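Local coordinates for giding protein-mglB (Thermus thermophilus, PDB 1J3W) that probably acts as a guanyl-nucleotide exchange factor or molecular adaptor of the Roadblock/LC7 family and is named for a role in gliding motility, at residues E3-L8 / D36-V41; A29-L34 / W49-P54; Y95-G100 / R124-L129. One frame throughout, in Å; residues are numbered along the deposited sequence.

How the contacts relate
From the N terminus, segment 3-8 leads into helix 10-27, and contact 1 closes the loop over that helix and strand 31-36 by laying the segment on the turn at 36-41. Contact 2 starts on strand 31-36 before contact 1 is complete and ends in the loop after strand 41-46, so the two cross. Contact 3 comes later in the chain, joining the end of strand 93-98 to the last modelled helix, 115-135. Centres lie about 15 to 19 Å apart. Leu34, on the strand of contact 2, packs on Leu8 of contact 1 and on Ala99 and Leu129 of contact 3, joining the sheet to the elements that flank it.

Contact 1 of 3, residues E3-L8 / D36-V41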
ATOM      1  N   GLU B   3       0.112  -5.881  20.399  1.00 34.47           N
ATOM      2  CA  GLU B   3      -1.248  -6.144  20.851  1.00 35.72           C
ATOM      3  C   GLU B   3      -2.238  -5.292  20.066  1.00 35.39           C
ATOM      4  O   GLU B   3      -1.880  -4.247  19.523  1.00 34.71           O
ATOM      5  CB  GLU B   3      -1.372  -5.842  22.346  1.00 37.24           C
ATOM      6  CG  GLU B   3      -0.471  -6.695  23.223  1.00 39.69           C
ATOM      7  CD  GLU B   3      -0.591  -6.354  24.696  1.00 42.13           C
ATOM      8  OE1 GLU B   3       0.080  -7.015  25.517  1.00 43.72           O
ATOM      9  OE2 GLU B   3      -1.355  -5.425  25.033  1.00 43.52           O
ATOM     10  N   PRO B   4      -3.501  -5.735  19.989  1.00 35.17           N
ATOM     11  CA  PRO B   4      -4.536  -4.996  19.262  1.00 36.15           C
ATOM     12  C   PRO B   4      -4.829  -3.646  19.901  1.00 37.64           C
ATOM     13  O   PRO B   4      -4.506  -3.417  21.066  1.00 37.22           O
ATOM     14  CB  PRO B   4      -5.746  -5.926  19.340  1.00 35.35           C
ATOM     15  CG  PRO B   4      -5.138  -7.270  19.451  1.00 35.35           C
ATOM     16  CD  PRO B   4      -4.016  -7.040  20.430  1.00 35.19           C
ATOM     17  N   SER B   5      -5.444  -2.757  19.131  1.00 39.02           N
ATOM     18  CA  SER B   5      -5.822  -1.456  19.659  1.00 40.49           C
ATOM     19  C   SER B   5      -7.083  -1.586  20.500  1.00 40.26           C
ATOM     20  O   SER B   5      -7.729  -0.621  20.887  1.00 42.05           O
ATOM     21  CB  SER B   5      -6.076  -0.520  18.476  1.00 40.83           C
ATOM     22  OG  SER B   5      -4.880  -0.403  17.705  1.00 42.32           O
ATOM     23  N   LEU B   6      -7.435  -2.860  20.745  1.00 39.41           N
ATOM     24  CA  LEU B   6      -8.693  -3.168  21.397  1.00 37.65           C
ATOM     25  C   LEU B   6      -8.906  -4.683  21.452  1.00 36.17           C
ATOM     26  O   LEU B   6      -8.523  -5.425  20.556  1.00 36.33           O
ATOM     27  CB  LEU B   6      -9.802  -2.518  20.568  1.00 39.34           C
ATOM     28  CG  LEU B   6     -11.155  -2.523  21.279  1.00 40.28           C
ATOM     29  CD1 LEU B   6     -12.079  -1.411  20.773  1.00 40.98           C
ATOM     30  CD2 LEU B   6     -11.923  -3.832  21.085  1.00 40.56           C
ATOM     31  N   VAL B   7      -9.491  -5.143  22.572  1.00 33.42           N
ATOM     32  CA  VAL B   7      -9.848  -6.554  22.666  1.00 32.08           C
ATOM     33  C   VAL B   7     -11.188  -6.738  23.379  1.00 30.15           C
ATOM     34  O   VAL B   7     -11.452  -6.181  24.436  1.00 28.82           O
ATOM     35  CB  VAL B   7      -8.744  -7.298  23.419  1.00 33.26           C
ATOM     36  CG1 VAL B   7      -7.375  -6.883  22.886  1.00 34.92           C
ATOM     37  CG2 VAL B   7      -8.822  -6.994  24.904  1.00 34.43           C
ATOM     38  N   LEU B   8     -12.065  -7.533  22.739  1.00 27.82           N
ATOM     39  CA  LEU B   8     -13.426  -7.629  23.251  1.00 26.10           C
ATOM     40  C   LEU B   8     -13.664  -8.871  24.112  1.00 25.94           C
ATOM     41  O   LEU B   8     -13.323  -9.999  23.770  1.00 24.81           O
ATOM     42  CB  LEU B   8     -14.393  -7.605  22.070  1.00 24.48           C
ATOM     43  CG  LEU B   8     -14.400  -6.251  21.354  1.00 23.47           C
ATOM     44  CD1 LEU B   8     -15.297  -6.240  20.116  1.00 22.38           C
ATOM     45  CD2 LEU B   8     -14.886  -5.106  22.245  1.00 24.19           C
ATOM     46  N   ASP B  36      -9.119  -4.455  14.162  1.00 14.35           N
ATOM     47  CA  ASP B  36      -8.449  -3.225  14.547  1.00 16.74           C
ATOM     48  C   ASP B  36      -7.610  -2.798  13.359  1.00 17.80           C
ATOM     49  O   ASP B  36      -7.397  -3.577  12.427  1.00 18.87           O
ATOM     50  CB  ASP B  36      -7.608  -3.398  15.828  1.00 17.07           C
ATOM     51  CG  ASP B  36      -6.359  -4.245  15.638  1.00 19.81           C
ATOM     52  OD1 ASP B  36      -5.652  -4.448  16.648  1.00 25.90           O
ATOM     53  OD2 ASP B  36      -6.066  -4.707  14.520  1.00 20.81           O
ATOM     54  N   ARG B  37      -7.140  -1.558  13.366  1.00 19.18           N
ATOM     55  CA  ARG B  37      -6.365  -1.082  12.234  1.00 21.05           C
ATOM     56  C   ARG B  37      -5.034  -1.809  12.043  1.00 20.92           C
ATOM     57  O   ARG B  37      -4.329  -1.578  11.062  1.00 24.25           O
ATOM     58  CB  ARG B  37      -6.168   0.433  12.345  1.00 19.82           C
ATOM     59  CG  ARG B  37      -7.495   1.195  12.416  1.00 22.17           C
ATOM     60  CD  ARG B  37      -7.293   2.694  12.240  1.00 20.21           C
ATOM     61  NE  ARG B  37      -6.747   2.999  10.924  1.00 19.03           N
ATOM     62  CZ  ARG B  37      -7.470   3.340   9.860  1.00 18.48           C
ATOM     63  NH1 ARG B  37      -8.789   3.436   9.944  1.00 15.52           N
ATOM     64  NH2 ARG B  37      -6.869   3.575   8.703  1.00 20.92           N
ATOM     65  N   LYS B  38      -4.697  -2.700  12.974  1.00 21.79           N
ATOM     66  CA  LYS B  38      -3.466  -3.479  12.876  1.00 19.68           C
ATOM     67  C   LYS B  38      -3.718  -4.841  12.223  1.00 20.77           C
ATOM     68  O   LYS B  38      -2.780  -5.591  11.953  1.00 21.82           O
ATOM     69  CB  LYS B  38      -2.845  -3.698  14.260  1.00 22.31           C
ATOM     70  CG  LYS B  38      -2.379  -2.433  14.960  1.00 22.96           C
ATOM     71  CD  LYS B  38      -1.707  -2.777  16.282  1.00 25.67           C
ATOM     72  CE  LYS B  38      -1.329  -1.527  17.060  1.00 23.94           C
ATOM     73  NZ  LYS B  38      -0.670  -1.866  18.350  1.00 29.50           N
ATOM     74  N   GLY B  39      -4.986  -5.171  11.991  1.00 16.98           N
ATOM     75  CA  GLY B  39      -5.301  -6.441  11.357  1.00 17.08           C
ATOM     76  C   GLY B  39      -5.858  -7.536  12.253  1.00 14.22           C
ATOM     77  O   GLY B  39      -6.276  -8.583  11.764  1.00 15.95           O
ATOM     78  N   PHE B  40      -5.868  -7.315  13.561  1.00 13.61           N
ATOM     79  CA  PHE B  40      -6.393  -8.334  14.466  1.00 13.03           C
ATOM     80  C   PHE B  40      -7.913  -8.388  14.386  1.00 11.69           C
ATOM     81  O   PHE B  40      -8.567  -7.352  14.279  1.00 13.52           O
ATOM     82  CB  PHE B  40      -5.993  -8.043  15.917  1.00 14.07           C
ATOM     83  CG  PHE B  40      -4.533  -8.250  16.203  1.00 15.13           C
ATOM     84  CD1 PHE B  40      -3.667  -7.165  16.281  1.00 16.86           C
ATOM     85  CD2 PHE B  40      -4.031  -9.529  16.411  1.00 16.94           C
ATOM     86  CE1 PHE B  40      -2.316  -7.354  16.566  1.00 19.61           C
ATOM     87  CE2 PHE B  40      -2.682  -9.728  16.696  1.00 19.81           C
ATOM     88  CZ  PHE B  40      -1.825  -8.639  16.774  1.00 19.51           C
ATOM     89  N   VAL B  41      -8.472  -9.595  14.433  1.00 11.71           N
ATOM     90  CA  VAL B  41      -9.923  -9.744  14.402  1.00 11.34           C
ATOM     91  C   VAL B  41     -10.414  -9.625  15.841  1.00 12.49           C
ATOM     92  O   VAL B  41     -10.012 -10.406  16.708  1.00 14.37           O
ATOM     93  CB  VAL B  41     -10.346 -11.110  13.835  1.00 10.02           C
ATOM     94  CG1 VAL B  41     -11.861 -11.241  13.897  1.00 12.79           C
ATOM     95  CG2 VAL B  41      -9.869 -11.244  12.388  1.00 12.30           C
TER
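Pro4 sets its CG over one face of the Phe40 ring, 3.4 Å above the plane and displaced toward the rim, with the two side chains crossing at about a right angle. This is a CH-pi contact: Pro4 CG lies 3.7 Å from the centroid of the Phe40 ring. The ring is brought under the proline because CG of Phe40 stands anti to its carbonyl carbon (chi1 -71°), beside the backbone N. Phe40 also packs against Pro55 of a second subunit, while Pro4 reaches on to Leu42.

Alongside, Lys38 runs out extended from the turn, and its NZ donates to Glu3 O at 2.9 Å, meeting that oxygen almost head-on with a C=O...N angle of 172°. An alanine here takes away the ammonium donor of Glu3 O, and the start of the chain would probably be held less firmly to the turn.

The surface that receives the N-terminal segment is the tip of a beta-hairpin between strands 31-36 and 41-46. It is a type I turn from Asp36 to Gly39 with a G1 bulge, closed by Gly39 N to Asp36 O and Asp36 N to Phe40 O; the positive phi of Gly39 calls for glycine.

Asp36 braces the turn from within. Its CG sits between the backbone N and the carbonyl carbon, which turns the carboxylate over the loop, and OD2 takes a hydrogen bond of 2.8 Å from Phe40 N, coming from above the carboxylate plane. Lys38 N adds a weak second bond to OD2. The other oxygen, OD1, is directed at Ser5 N, 3.0 Å away, though its modelled place is less sure. Beside this, Ser5 OG rests against CE of Lys38 at 3.8 Å.

Contact 2 of 3, residues A29-L34 / W49-P54; sequences ARYALL and WAPKPP
The Tyr31 ring is sandwiched between two aliphatic carbons. Over the centre of one face stands Pro53 CB, 3.4 Å from the centroid of the Tyr31 ring and 12° off its normal, a close CH-pi contact; the opposite face is covered by CB of the adjoining Arg30. Ala50 CB and Pro54 CD come in obliquely at CE1 and CE2, so the aromatic ring has neighbours on several sides.

The phenol is fixed at its far end. Tyr31 OH donates to Pro51 O at 2.7 Å; that oxygen lies at the edge of the ring, close to its plane, whereas seen from the acceptor the hydroxyl stands 52° above the carbonyl plane. A short bond at the tip and carbon on both faces together leave the ring little freedom to turn.

Arg30 crosses the first part of the loop, meeting Trp49 and Pro51 each at about a right angle. Its CG touches Trp49 CH2 at 3.5 Å, and the guanidinium and indole planes are 89° apart. The extended arginine chain carries NH1 to within 3.7 Å of Pro51 CG, while its NE makes a salt bridge with Asp110. A water accepts from Trp49 NE1 at 3.1 Å and donates to Ala29 O at 2.7 Å, joining the indole to the backbone at Ala29.

Pro54 also packs on Leu76 of a third subunit, so the loop borders an interface of the assembly. Arg30 and Tyr31 both face Val108 on strand 103-109 in a classic beta bulge, and their side chains hold the proline-rich loop that passes from strand 41-46 to helix 56-69 in the Roadblock/LC7 fold.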
ATOM      1  N   ALA B  29     -25.462 -10.103   3.785  1.00  8.72           N
ATOM      2  CA  ALA B  29     -24.031 -10.359   3.619  1.00  8.61           C
ATOM      3  C   ALA B  29     -23.632 -11.732   4.155  1.00  8.83           C
ATOM      4  O   ALA B  29     -24.348 -12.332   4.960  1.00 10.30           O
ATOM      5  CB  ALA B  29     -23.211  -9.278   4.321  1.00  9.38           C
ATOM      6  N   ARG B  30     -22.475 -12.214   3.710  1.00  8.66           N
ATOM      7  CA  ARG B  30     -21.966 -13.511   4.132  1.00  8.70           C
ATOM      8  C   ARG B  30     -21.219 -13.463   5.453  1.00  8.65           C
ATOM      9  O   ARG B  30     -21.471 -14.267   6.351  1.00  8.67           O
ATOM     10  CB  ARG B  30     -20.998 -14.085   3.093  1.00 10.39           C
ATOM     11  CG  ARG B  30     -21.599 -14.502   1.772  1.00 12.99           C
ATOM     12  CD  ARG B  30     -20.552 -15.275   0.972  1.00 16.07           C
ATOM     13  NE  ARG B  30     -21.074 -15.777  -0.295  1.00 20.15           N
ATOM     14  CZ  ARG B  30     -20.435 -16.646  -1.068  1.00 19.48           C
ATOM     15  NH1 ARG B  30     -19.250 -17.119  -0.701  1.00 22.85           N
ATOM     16  NH2 ARG B  30     -20.973 -17.030  -2.219  1.00 22.56           N
ATOM     17  N   TYR B  31     -20.280 -12.526   5.561  1.00  8.68           N
ATOM     18  CA  TYR B  31     -19.450 -12.440   6.753  1.00  9.28           C
ATOM     19  C   TYR B  31     -19.322 -11.015   7.249  1.00  8.12           C
ATOM     20  O   TYR B  31     -19.269 -10.071   6.454  1.00  8.42           O
ATOM     21  CB  TYR B  31     -18.050 -13.002   6.445  1.00  9.85           C
ATOM     22  CG  TYR B  31     -18.064 -14.263   5.600  1.00 10.55           C
ATOM     23  CD1 TYR B  31     -18.709 -15.417   6.046  1.00  9.98           C
ATOM     24  CD2 TYR B  31     -17.479 -14.285   4.332  1.00 10.44           C
ATOM     25  CE1 TYR B  31     -18.783 -16.556   5.247  1.00  9.79           C
ATOM     26  CE2 TYR B  31     -17.547 -15.423   3.524  1.00 10.91           C
ATOM     27  CZ  TYR B  31     -18.204 -16.550   3.989  1.00  9.01           C
ATOM     28  OH  TYR B  31     -18.302 -17.665   3.185  1.00 12.52           O
ATOM     29  N   ALA B  32     -19.268 -10.868   8.566  1.00  8.04           N
ATOM     30  CA  ALA B  32     -19.138  -9.557   9.191  1.00  8.66           C
ATOM     31  C   ALA B  32     -18.044  -9.621  10.242  1.00  9.21           C
ATOM     32  O   ALA B  32     -18.009 -10.542  11.057  1.00 10.17           O
ATOM     33  CB  ALA B  32     -20.454  -9.150   9.830  1.00 10.09           C
ATOM     34  N   LEU B  33     -17.143  -8.647  10.226  1.00  8.49           N
ATOM     35  CA  LEU B  33     -16.058  -8.633  11.196  1.00 10.39           C
ATOM     36  C   LEU B  33     -15.748  -7.242  11.692  1.00 10.02           C
ATOM     37  O   LEU B  33     -15.971  -6.255  10.989  1.00 10.25           O
ATOM     38  CB  LEU B  33     -14.755  -9.161  10.587  1.00 14.01           C
ATOM     39  CG  LEU B  33     -14.630 -10.436   9.769  1.00 15.20           C
ATOM     40  CD1 LEU B  33     -15.114 -10.186   8.346  1.00 12.33           C
ATOM     41  CD2 LEU B  33     -13.158 -10.848   9.748  1.00 15.71           C
ATOM     42  N   LEU B  34     -15.238  -7.175  12.917  1.00 10.41           N
ATOM     43  CA  LEU B  34     -14.729  -5.960  13.434  1.00 10.77           C
ATOM     44  C   LEU B  34     -13.291  -6.229  13.693  1.00 10.76           C
ATOM     45  O   LEU B  34     -12.925  -7.178  14.372  1.00 11.30           O
ATOM     46  CB  LEU B  34     -15.442  -5.658  14.751  1.00 10.64           C
ATOM     47  CG  LEU B  34     -14.899  -4.398  15.424  1.00 12.88           C
ATOM     48  CD1 LEU B  34     -15.297  -3.125  14.676  1.00 15.07           C
ATOM     49  CD2 LEU B  34     -15.395  -4.227  16.858  1.00 15.35           C
ATOM     50  N   TRP B  49     -26.320 -19.459   6.496  1.00 16.02           N
ATOM     51  CA  TRP B  49     -26.443 -20.043   5.166  1.00 15.93           C
ATOM     52  C   TRP B  49     -25.155 -20.031   4.353  1.00 15.23           C
ATOM     53  O   TRP B  49     -25.017 -20.768   3.378  1.00 15.70           O
ATOM     54  CB  TRP B  49     -27.518 -19.299   4.370  1.00 13.81           C
ATOM     55  CG  TRP B  49     -27.215 -17.835   4.164  1.00 13.39           C
ATOM     56  CD1 TRP B  49     -27.643 -16.789   4.930  1.00 13.28           C
ATOM     57  CD2 TRP B  49     -26.393 -17.268   3.134  1.00 11.08           C
ATOM     58  NE1 TRP B  49     -27.137 -15.605   4.442  1.00 12.48           N
ATOM     59  CE2 TRP B  49     -26.367 -15.872   3.341  1.00 11.88           C
ATOM     60  CE3 TRP B  49     -25.674 -17.806   2.056  1.00 11.42           C
ATOM     61  CZ2 TRP B  49     -25.653 -15.003   2.508  1.00 10.67           C
ATOM     62  CZ3 TRP B  49     -24.961 -16.939   1.225  1.00 12.69           C
ATOM     63  CH2 TRP B  49     -24.959 -15.552   1.461  1.00 12.16           C
ATOM     64  N   ALA B  50     -24.211 -19.187   4.749  1.00 15.18           N
ATOM     65  CA  ALA B  50     -22.968 -19.049   4.006  1.00 15.54           C
ATOM     66  C   ALA B  50     -21.971 -20.188   4.155  1.00 16.06           C
ATOM     67  O   ALA B  50     -21.925 -20.864   5.182  1.00 16.84           O
ATOM     68  CB  ALA B  50     -22.299 -17.734   4.380  1.00 15.38           C
ATOM     69  N   PRO B  51     -21.162 -20.421   3.111  1.00 15.58           N
ATOM     70  CA  PRO B  51     -20.165 -21.489   3.173  1.00 16.97           C
ATOM     71  C   PRO B  51     -19.016 -21.031   4.060  1.00 17.13           C
ATOM     72  O   PRO B  51     -18.994 -19.885   4.523  1.00 16.01           O
ATOM     73  CB  PRO B  51     -19.744 -21.649   1.717  1.00 18.17           C
ATOM     74  CG  PRO B  51     -19.884 -20.265   1.176  1.00 16.65           C
ATOM     75  CD  PRO B  51     -21.206 -19.822   1.767  1.00 15.96           C
ATOM     76  N   LYS B  52     -18.075 -21.933   4.310  1.00 17.08           N
ATOM     77  CA  LYS B  52     -16.916 -21.610   5.123  1.00 18.08           C
ATOM     78  C   LYS B  52     -16.261 -20.378   4.503  1.00 16.20           C
ATOM     79  O   LYS B  52     -16.048 -20.326   3.293  1.00 16.97           O
ATOM     80  CB  LYS B  52     -15.938 -22.784   5.116  1.00 21.58           C
ATOM     81  CG  LYS B  52     -14.650 -22.544   5.875  1.00 25.34           C
ATOM     82  CD  LYS B  52     -13.717 -23.737   5.723  1.00 27.83           C
ATOM     83  CE  LYS B  52     -12.377 -23.504   6.396  1.00 29.88           C
ATOM     84  NZ  LYS B  52     -11.463 -24.665   6.189  1.00 32.47           N
ATOM     85  N   PRO B  53     -15.945 -19.367   5.323  1.00 15.38           N
ATOM     86  CA  PRO B  53     -15.318 -18.163   4.776  1.00 14.35           C
ATOM     87  C   PRO B  53     -13.852 -18.371   4.453  1.00 16.09           C
ATOM     88  O   PRO B  53     -13.251 -19.367   4.850  1.00 16.22           O
ATOM     89  CB  PRO B  53     -15.490 -17.151   5.903  1.00 15.66           C
ATOM     90  CG  PRO B  53     -15.335 -18.005   7.124  1.00 16.25           C
ATOM     91  CD  PRO B  53     -16.190 -19.215   6.769  1.00 14.99           C
ATOM     92  N   PRO B  54     -13.266 -17.445   3.687  1.00 15.64           N
ATOM     93  CA  PRO B  54     -11.846 -17.591   3.372  1.00 15.30           C
ATOM     94  C   PRO B  54     -11.171 -17.322   4.717  1.00 15.26           C
ATOM     95  O   PRO B  54     -11.823 -16.846   5.648  1.00 14.69           O
ATOM     96  CB  PRO B  54     -11.606 -16.477   2.357  1.00 17.86           C
ATOM     97  CG  PRO B  54     -12.576 -15.425   2.777  1.00 17.67           C
ATOM     98  CD  PRO B  54     -13.824 -16.224   3.078  1.00 15.66           C
TER
HETATM   99  O   HOH W   1     -26.844 -12.877   5.878  1.00 13.36           O

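Contact 3 of 3, residues Y95-G100 / R124-L129; sequences YVDEAG and RASEAL
Ser126 and Asp97 meet at the tight, polar centre of this contact, with Ser126 OG 2.6 Å from Asp97 OD2. Asp97 swings its carboxylate toward the helix with CG anti to the backbone N (chi1 -168°), and Lys123 reaches the same oxygen in a salt bridge. The serine hydroxyl also lies close to Lys123 O, about one turn back on the same helix. Ser126 CB sits 3.4 Å from Glu98 O, and the backbones come close: the CA atoms of Ala99 and Ser126 are 4.7 Å apart. About one helical turn on from Ser126, Leu129 CB meets Ala99 CB at 4.0 Å, a smaller apolar patch that Leu129 extends to Leu105 and Ala16.

The looser side is bridged by water. One molecule donates to Glu98 O at 2.9 Å and to Ser126 OG at 3.0 Å, adding a solvent-mediated link between strand and helix beside the direct Ser126-Asp97 pair. Glu98 itself turns away from the helix to a salt bridge with Arg81.

Strand 93-98 is thus fastened to helix 115-135 by a buried carboxylate in a salt bridge with Lys123; the lysine and the serine together probably favour its ionised form.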
ATOM      1  N   TYR B  95     -17.197  -4.370   1.780  1.00  9.05           N
ATOM      2  CA  TYR B  95     -17.570  -3.075   2.335  1.00  8.52           C
ATOM      3  C   TYR B  95     -16.755  -2.888   3.605  1.00 10.58           C
ATOM      4  O   TYR B  95     -16.748  -3.758   4.476  1.00 10.53           O
ATOM      5  CB  TYR B  95     -19.057  -3.047   2.695  1.00  9.94           C
ATOM      6  CG  TYR B  95     -19.500  -1.796   3.420  1.00  9.83           C
ATOM      7  CD1 TYR B  95     -19.842  -0.646   2.718  1.00 12.73           C
ATOM      8  CD2 TYR B  95     -19.568  -1.763   4.815  1.00 11.96           C
ATOM      9  CE1 TYR B  95     -20.245   0.510   3.377  1.00 12.69           C
ATOM     10  CE2 TYR B  95     -19.970  -0.606   5.488  1.00 12.59           C
ATOM     11  CZ  TYR B  95     -20.305   0.523   4.761  1.00 13.57           C
ATOM     12  OH  TYR B  95     -20.687   1.678   5.412  1.00 15.90           O
ATOM     13  N   VAL B  96     -16.058  -1.762   3.701  1.00  8.42           N
ATOM     14  CA  VAL B  96     -15.263  -1.456   4.878  1.00  9.39           C
ATOM     15  C   VAL B  96     -15.601  -0.043   5.335  1.00  9.68           C
ATOM     16  O   VAL B  96     -15.650   0.884   4.524  1.00 10.45           O
ATOM     17  CB  VAL B  96     -13.753  -1.538   4.577  1.00  8.74           C
ATOM     18  CG1 VAL B  96     -12.952  -1.235   5.835  1.00 11.00           C
ATOM     19  CG2 VAL B  96     -13.406  -2.918   4.050  1.00 11.95           C
ATOM     20  N   ASP B  97     -15.844   0.125   6.629  1.00  9.92           N
ATOM     21  CA  ASP B  97     -16.165   1.441   7.158  1.00 10.70           C
ATOM     22  C   ASP B  97     -15.515   1.594   8.525  1.00 12.77           C
ATOM     23  O   ASP B  97     -15.402   0.634   9.284  1.00 13.59           O
ATOM     24  CB  ASP B  97     -17.686   1.615   7.261  1.00 13.13           C
ATOM     25  CG  ASP B  97     -18.099   3.057   7.531  1.00 17.16           C
ATOM     26  OD1 ASP B  97     -17.323   3.984   7.212  1.00 19.70           O
ATOM     27  OD2 ASP B  97     -19.213   3.264   8.048  1.00 24.15           O
ATOM     28  N   GLU B  98     -15.060   2.803   8.822  1.00 12.81           N
ATOM     29  CA  GLU B  98     -14.429   3.066  10.101  1.00 15.21           C
ATOM     30  C   GLU B  98     -15.409   2.896  11.247  1.00 15.25           C
ATOM     31  O   GLU B  98     -16.553   3.356  11.179  1.00 17.38           O
ATOM     32  CB  GLU B  98     -13.862   4.488  10.136  1.00 17.94           C
ATOM     33  CG  GLU B  98     -12.508   4.639   9.479  1.00 22.41           C
ATOM     34  CD  GLU B  98     -11.931   6.029   9.666  1.00 24.43           C
ATOM     35  OE1 GLU B  98     -11.994   6.551  10.798  1.00 29.19           O
ATOM     36  OE2 GLU B  98     -11.408   6.594   8.686  1.00 28.36           O
ATOM     37  N   ALA B  99     -14.955   2.221  12.296  1.00 15.56           N
ATOM     38  CA  ALA B  99     -15.758   2.012  13.496  1.00 16.62           C
ATOM     39  C   ALA B  99     -14.939   2.691  14.584  1.00 18.45           C
ATOM     40  O   ALA B  99     -14.281   2.037  15.392  1.00 19.84           O
ATOM     41  CB  ALA B  99     -15.910   0.525  13.786  1.00 17.07           C
ATOM     42  N   GLY B 100     -14.975   4.017  14.586  1.00 19.66           N
ATOM     43  CA  GLY B 100     -14.200   4.757  15.557  1.00 20.30           C
ATOM     44  C   GLY B 100     -12.817   4.971  14.979  1.00 20.76           C
ATOM     45  O   GLY B 100     -12.548   4.602  13.834  1.00 21.66           O
ATOM     46  N   ARG B 124     -24.929   1.950   9.810  1.00 12.47           N
ATOM     47  CA  ARG B 124     -25.501   1.916  11.147  1.00 12.43           C
ATOM     48  C   ARG B 124     -24.644   1.040  12.052  1.00 12.03           C
ATOM     49  O   ARG B 124     -24.419   1.357  13.221  1.00 12.87           O
ATOM     50  CB  ARG B 124     -26.930   1.382  11.103  1.00 12.24           C
ATOM     51  CG  ARG B 124     -27.908   2.319  10.422  1.00 14.22           C
ATOM     52  CD  ARG B 124     -29.290   1.711  10.352  1.00 14.84           C
ATOM     53  NE  ARG B 124     -30.257   2.659   9.810  1.00 13.93           N
ATOM     54  CZ  ARG B 124     -31.523   2.359   9.546  1.00 15.77           C
ATOM     55  NH1 ARG B 124     -31.978   1.135   9.773  1.00 16.11           N
ATOM     56  NH2 ARG B 124     -32.335   3.286   9.047  1.00 17.32           N
ATOM     57  N   ALA B 125     -24.149  -0.063  11.505  1.00 11.54           N
ATOM     58  CA  ALA B 125     -23.324  -0.968  12.287  1.00 11.64           C
ATOM     59  C   ALA B 125     -22.004  -0.329  12.690  1.00 11.38           C
ATOM     60  O   ALA B 125     -21.573  -0.457  13.838  1.00 12.71           O
ATOM     61  CB  ALA B 125     -23.064  -2.245  11.504  1.00 11.62           C
ATOM     62  N   SER B 126     -21.358   0.361  11.755  1.00 11.95           N
ATOM     63  CA  SER B 126     -20.077   0.974  12.071  1.00 13.13           C
ATOM     64  C   SER B 126     -20.221   2.007  13.181  1.00 14.06           C
ATOM     65  O   SER B 126     -19.355   2.109  14.044  1.00 13.58           O
ATOM     66  CB  SER B 126     -19.447   1.603  10.822  1.00 15.18           C
ATOM     67  OG  SER B 126     -20.221   2.675  10.324  1.00 17.91           O
ATOM     68  N   GLU B 127     -21.312   2.766  13.171  1.00 13.98           N
ATOM     69  CA  GLU B 127     -21.506   3.755  14.225  1.00 16.48           C
ATOM     70  C   GLU B 127     -21.754   3.076  15.566  1.00 17.27           C
ATOM     71  O   GLU B 127     -21.230   3.504  16.598  1.00 17.33           O
ATOM     72  CB  GLU B 127     -22.686   4.674  13.926  1.00 20.36           C
ATOM     73  CG  GLU B 127     -22.987   5.579  15.110  1.00 26.33           C
ATOM     74  CD  GLU B 127     -24.212   6.426  14.916  1.00 31.52           C
ATOM     75  OE1 GLU B 127     -25.291   5.858  14.641  1.00 34.62           O
ATOM     76  OE2 GLU B 127     -24.095   7.663  15.049  1.00 35.10           O
ATOM     77  N   ALA B 128     -22.563   2.022  15.555  1.00 14.87           N
ATOM     78  CA  ALA B 128     -22.861   1.302  16.786  1.00 15.48           C
ATOM     79  C   ALA B 128     -21.584   0.700  17.358  1.00 15.73           C
ATOM     80  O   ALA B 128     -21.349   0.742  18.565  1.00 17.32           O
ATOM     81  CB  ALA B 128     -23.879   0.209  16.520  1.00 15.52           C
ATOM     82  N   LEU B 129     -20.753   0.143  16.484  1.00 14.44           N
ATOM     83  CA  LEU B 129     -19.508  -0.469  16.916  1.00 15.26           C
ATOM     84  C   LEU B 129     -18.504   0.572  17.391  1.00 17.06           C
ATOM     85  O   LEU B 129     -17.683   0.291  18.262  1.00 18.22           O
ATOM     86  CB  LEU B 129     -18.918  -1.309  15.779  1.00 14.37           C
ATOM     87  CG  LEU B 129     -19.739  -2.566  15.480  1.00 14.72           C
ATOM     88  CD1 LEU B 129     -19.414  -3.094  14.091  1.00 14.11           C
ATOM     89  CD2 LEU B 129     -19.458  -3.620  16.539  1.00 14.04           C
TER
HETATM   90  O   HOH W   2     -18.826   5.153  11.264  1.00 35.14           O